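Local coordinates for protein arginine kinase (Anthopleura japonica, PDB 4RF6) that catalyses the reversible transfer of a phosphoryl group from ATP to L-arginine, giving phosphoarginine and ADP, with two kinase domains joined in one chain, at residues K36-T39 with P40-E44; G86-F89 with D90-E94. One frame throughout, in Å; residues are numbered along the deposited sequence.

Interaction 1: residues K36-T39 with P40-E44; sequences KYLT and PKVFE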
loop_
_atom_site.group_PDB
_atom_site.type_symbol
_atom_site.label_atom_id
_atom_site.label_comp_id
_atom_site.label_asym_id
_atom_site.label_seq_id
_atom_site.Cartn_x
_atom_site.Cartn_y
_atom_site.Cartn_z
ATOM N N LYS A 36 -26.809 -17.669 26.798
ATOM C CA LYS A 36 -26.662 -19.116 26.780
ATOM C C LYS A 36 -26.206 -19.681 28.133
ATOM O O LYS A 36 -26.614 -20.776 28.529
ATOM C CB LYS A 36 -25.694 -19.526 25.663
ATOM C CG LYS A 36 -25.639 -21.021 25.402
ATOM C CD LYS A 36 -24.728 -21.365 24.227
ATOM C CE LYS A 36 -25.262 -20.819 22.912
ATOM N NZ LYS A 36 -24.466 -21.297 21.740
ATOM N N TYR A 37 -25.384 -18.929 28.858
ATOM C CA TYR A 37 -24.769 -19.474 30.067
ATOM C C TYR A 37 -25.067 -18.755 31.384
ATOM O O TYR A 37 -24.740 -19.275 32.453
ATOM C CB TYR A 37 -23.264 -19.625 29.865
ATOM C CG TYR A 37 -22.943 -20.557 28.731
ATOM C CD1 TYR A 37 -23.196 -21.916 28.842
ATOM C CD2 TYR A 37 -22.409 -20.077 27.542
ATOM C CE1 TYR A 37 -22.913 -22.776 27.810
ATOM C CE2 TYR A 37 -22.121 -20.930 26.500
ATOM C CZ TYR A 37 -22.377 -22.278 26.639
ATOM O OH TYR A 37 -22.096 -23.138 25.608
ATOM N N LEU A 38 -25.669 -17.572 31.322
ATOM C CA LEU A 38 -26.173 -16.969 32.547
ATOM C C LEU A 38 -27.585 -17.477 32.809
ATOM O O LEU A 38 -28.570 -16.849 32.413
ATOM C CB LEU A 38 -26.163 -15.445 32.499
ATOM C CG LEU A 38 -26.570 -14.805 33.836
ATOM C CD1 LEU A 38 -25.413 -14.809 34.815
ATOM C CD2 LEU A 38 -27.096 -13.407 33.625
ATOM N N THR A 39 -27.664 -18.634 33.459
ATOM C CA THR A 39 -28.929 -19.237 33.848
ATOM C C THR A 39 -29.288 -18.706 35.236
ATOM O O THR A 39 -28.408 -18.204 35.946
ATOM C CB THR A 39 -28.825 -20.772 33.847
ATOM O OG1 THR A 39 -27.858 -21.190 34.817
ATOM C CG2 THR A 39 -28.410 -21.286 32.462
ATOM N N PRO A 40 -30.580 -18.780 35.617
ATOM C CA PRO A 40 -31.029 -18.249 36.912
ATOM C C PRO A 40 -30.228 -18.805 38.085
ATOM O O PRO A 40 -30.004 -18.099 39.067
ATOM C CB PRO A 40 -32.478 -18.735 36.996
ATOM C CG PRO A 40 -32.926 -18.800 35.578
ATOM C CD PRO A 40 -31.714 -19.225 34.783
ATOM N N LYS A 41 -29.795 -20.055 37.977
ATOM C CA LYS A 41 -29.025 -20.686 39.041
ATOM C C LYS A 41 -27.578 -20.188 39.092
ATOM O O LYS A 41 -27.015 -19.996 40.178
ATOM C CB LYS A 41 -29.070 -22.205 38.905
ATOM C CG LYS A 41 -30.420 -22.814 39.273
ATOM C CD LYS A 41 -30.831 -22.419 40.687
ATOM C CE LYS A 41 -32.061 -23.196 41.147
ATOM N NZ LYS A 41 -32.352 -22.986 42.597
ATOM N N VAL A 42 -26.979 -19.995 37.917
ATOM C CA VAL A 42 -25.666 -19.365 37.826
ATOM C C VAL A 42 -25.752 -17.980 38.446
ATOM O O VAL A 42 -24.885 -17.594 39.232
ATOM C CB VAL A 42 -25.161 -19.260 36.371
ATOM C CG1 VAL A 42 -23.892 -18.416 36.298
ATOM C CG2 VAL A 42 -24.892 -20.637 35.802
ATOM N N PHE A 43 -26.809 -17.244 38.109
ATOM C CA PHE A 43 -27.015 -15.907 38.662
ATOM C C PHE A 43 -27.160 -15.935 40.187
ATOM O O PHE A 43 -26.494 -15.171 40.892
ATOM C CB PHE A 43 -28.231 -15.211 38.033
ATOM C CG PHE A 43 -28.342 -13.755 38.401
ATOM C CD1 PHE A 43 -27.638 -12.796 37.686
ATOM C CD2 PHE A 43 -29.127 -13.346 39.474
ATOM C CE1 PHE A 43 -27.720 -11.455 38.022
ATOM C CE2 PHE A 43 -29.212 -12.005 39.823
ATOM C CZ PHE A 43 -28.506 -11.059 39.092
ATOM N N GLU A 44 -28.036 -16.804 40.688
ATOM C CA GLU A 44 -28.252 -16.941 42.130
ATOM C C GLU A 44 -26.961 -17.264 42.880
ATOM O O GLU A 44 -26.673 -16.677 43.923
ATOM C CB GLU A 44 -29.301 -18.020 42.428
ATOM C CG GLU A 44 -30.749 -17.546 42.342
ATOM C CD GLU A 44 -31.746 -18.598 42.810
ATOM O OE1 GLU A 44 -31.315 -19.676 43.278
ATOM O OE2 GLU A 44 -32.967 -18.346 42.707
#
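The ring of Phe43 is met by the forked end of Leu38, which reaches it at an oblique angle through both methyls, the nearer being Leu38 CD2 at 4.1 Å from Phe43 CD1. Against the same ring stands Trp58, its plane almost perpendicular. The other flat group, the phenol of Tyr37, carries Lys36 CG over one face, displaced from the ring centre, while Leu88, Ala91 and Ile92 of helix 86-96 also touch this side chain and its hydroxyl is hydrogen-bonded to the carboxylate of Asp95. Leu38 holds CG anti to the backbone N (chi1 -175°), and from there its CD1 also lies 4.2 Å from Val42 CG1, bridging two residues of the next helix.

Between the helices the chain makes an inverse gamma turn centred on Leu38, closed by a weak bond from Thr39 N to Tyr37 O. Thr39 then serves as the N-cap of helix 40-46. Its OG1 sits between the backbone N and the carbonyl carbon (chi1 63°), facing the first turn, where it accepts a weak but fairly straight bond from Val42 N at 3.4 Å. Val42 CG2 packs beside that oxygen, 3.2 Å from Thr39 OG1, and lies 3.6 Å from Tyr37 O. The first regular helical bond runs from Phe43 N to Thr39 O at 2.9 Å. Farther out, Lys41 NZ forms a salt bridge with Glu44 OE1, 3.5 Å away, on the exposed flank of the helix.

Interaction 2: residues G86-F89 with D90-E94; sequences GPLF and DAIIE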
loop_
_atom_site.group_PDB
_atom_site.type_symbol
_atom_site.label_atom_id
_atom_site.label_comp_id
_atom_site.label_asym_id
_atom_site.label_seq_id
_atom_site.Cartn_x
_atom_site.Cartn_y
_atom_site.Cartn_z
ATOM N N GLY A 86 -16.156 -17.960 37.490
ATOM C CA GLY A 86 -15.827 -19.106 36.645
ATOM C C GLY A 86 -16.977 -19.882 36.020
ATOM O O GLY A 86 -16.948 -20.170 34.822
ATOM N N PRO A 87 -17.994 -20.242 36.818
ATOM C CA PRO A 87 -19.134 -20.988 36.264
ATOM C C PRO A 87 -19.762 -20.308 35.044
ATOM O O PRO A 87 -20.355 -20.991 34.202
ATOM C CB PRO A 87 -20.125 -21.000 37.425
ATOM C CG PRO A 87 -19.244 -21.015 38.640
ATOM C CD PRO A 87 -18.053 -20.162 38.290
ATOM N N LEU A 88 -19.623 -18.988 34.951
ATOM C CA LEU A 88 -20.075 -18.250 33.776
ATOM C C LEU A 88 -18.983 -18.213 32.704
ATOM O O LEU A 88 -19.183 -18.700 31.589
ATOM C CB LEU A 88 -20.493 -16.825 34.155
ATOM C CG LEU A 88 -20.949 -15.941 32.991
ATOM C CD1 LEU A 88 -22.149 -16.556 32.295
ATOM C CD2 LEU A 88 -21.288 -14.550 33.470
ATOM N N PHE A 89 -17.831 -17.639 33.052
ATOM C CA PHE A 89 -16.728 -17.465 32.096
ATOM C C PHE A 89 -16.216 -18.776 31.479
ATOM O O PHE A 89 -15.931 -18.823 30.279
ATOM C CB PHE A 89 -15.563 -16.688 32.732
ATOM C CG PHE A 89 -15.807 -15.201 32.845
ATOM C CD1 PHE A 89 -15.585 -14.363 31.759
ATOM C CD2 PHE A 89 -16.246 -14.643 34.040
ATOM C CE1 PHE A 89 -15.807 -12.994 31.857
ATOM C CE2 PHE A 89 -16.469 -13.272 34.152
ATOM C CZ PHE A 89 -16.254 -12.447 33.056
ATOM N N ASP A 90 -16.098 -19.830 32.286
ATOM C CA ASP A 90 -15.584 -21.111 31.781
ATOM C C ASP A 90 -16.416 -21.647 30.622
ATOM O O ASP A 90 -15.885 -22.069 29.591
ATOM C CB ASP A 90 -15.535 -22.166 32.891
ATOM C CG ASP A 90 -14.480 -21.868 33.933
ATOM O OD1 ASP A 90 -13.648 -20.969 33.693
ATOM O OD2 ASP A 90 -14.485 -22.542 34.987
ATOM N N ALA A 91 -17.729 -21.635 30.809
ATOM C CA ALA A 91 -18.651 -22.099 29.780
ATOM C C ALA A 91 -18.536 -21.227 28.534
ATOM O O ALA A 91 -18.461 -21.730 27.413
ATOM C CB ALA A 91 -20.069 -22.087 30.309
ATOM N N ILE A 92 -18.525 -19.915 28.741
ATOM C CA ILE A 92 -18.397 -18.965 27.641
ATOM C C ILE A 92 -17.098 -19.190 26.861
ATOM O O ILE A 92 -17.101 -19.243 25.630
ATOM C CB ILE A 92 -18.464 -17.514 28.149
ATOM C CG1 ILE A 92 -19.870 -17.193 28.658
ATOM C CG2 ILE A 92 -18.050 -16.535 27.051
ATOM C CD1 ILE A 92 -20.050 -15.760 29.125
ATOM N N ILE A 93 -15.993 -19.330 27.587
ATOM C CA ILE A 93 -14.689 -19.538 26.964
ATOM C C ILE A 93 -14.668 -20.814 26.124
ATOM O O ILE A 93 -14.321 -20.782 24.938
ATOM C CB ILE A 93 -13.560 -19.600 28.023
ATOM C CG1 ILE A 93 -13.242 -18.200 28.555
ATOM C CG2 ILE A 93 -12.305 -20.237 27.430
ATOM C CD1 ILE A 93 -12.667 -18.191 29.976
ATOM N N GLU A 94 -15.050 -21.934 26.733
ATOM C CA GLU A 94 -14.989 -23.221 26.044
ATOM C C GLU A 94 -15.969 -23.323 24.866
ATOM O O GLU A 94 -15.785 -24.154 23.974
ATOM C CB GLU A 94 -15.160 -24.385 27.031
ATOM C CG GLU A 94 -13.983 -24.548 27.996
ATOM C CD GLU A 94 -14.084 -25.804 28.850
ATOM O OE1 GLU A 94 -15.177 -26.406 28.892
ATOM O OE2 GLU A 94 -13.068 -26.185 29.472
#
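Leu88 and Ile92, one helical turn apart, set their side chains at a slant to each other, and the closest atoms are the two end methyls, Leu88 CD1 and Ile92 CD1, 3.9 Å apart. Leu88 sends CG anti to its own N (chi1 178°), whereas Ile92 turns CG1 back beside its N (chi1 -69°), and these different settings bring the two ends together along one flank. Ile92 CG1 also rests 3.4 Å from Leu88 O, the oxygen that accepts the bond from Ile92 N.

Ile93 lays its CG1 branch over the carbonyl of Phe89, with CD1 3.3 Å from Phe89 O, and meets the side chain of Phe89 more loosely, at CB rather than at the ring. The ring meets that of Tyr82, and the Phe89 side chain also touches Val74 and Cys60. Asp90 folds its carboxylate back along Gly86, placing CG 3.1 Å from Gly86 O, but the carboxylate makes no hydrogen bond to that carbonyl; the bond to Gly86 O comes from Asp90 N, at 2.7 Å. Ile93 N binds Phe89 O at the same length.

Three i to i+4 backbone bonds and apolar pairs at the same spacing mark an alpha-helix, here helix 86-96 of the phosphagen kinase N-terminal domain, though its first turn lacks the Ala91 N to Pro87 O bond; its Phe89 and Ile92 lie against Val74, inferred by similarity to bind the substrate.

Overall arrangement
Followed from the N terminus, the chain first passes through interaction 1, where a tight turn joins helix 33-37 to helix 40-46. Helices 57-66 and 79-84 follow before interaction 2 opens within helix 86-96. The two contacts are therefore in series, neither nested nor crossed, and each closes only a local stretch of chain. In space their centres are about 11 Å apart and they touch directly: Tyr37 CD1 lies 3.5 Å from Ala91 CB. Helix 57-66 packs against both, through Leu57 and Ile61, which meet Leu38 and Leu88 alike. Helices separated along the chain are thus gathered into one N-terminal domain.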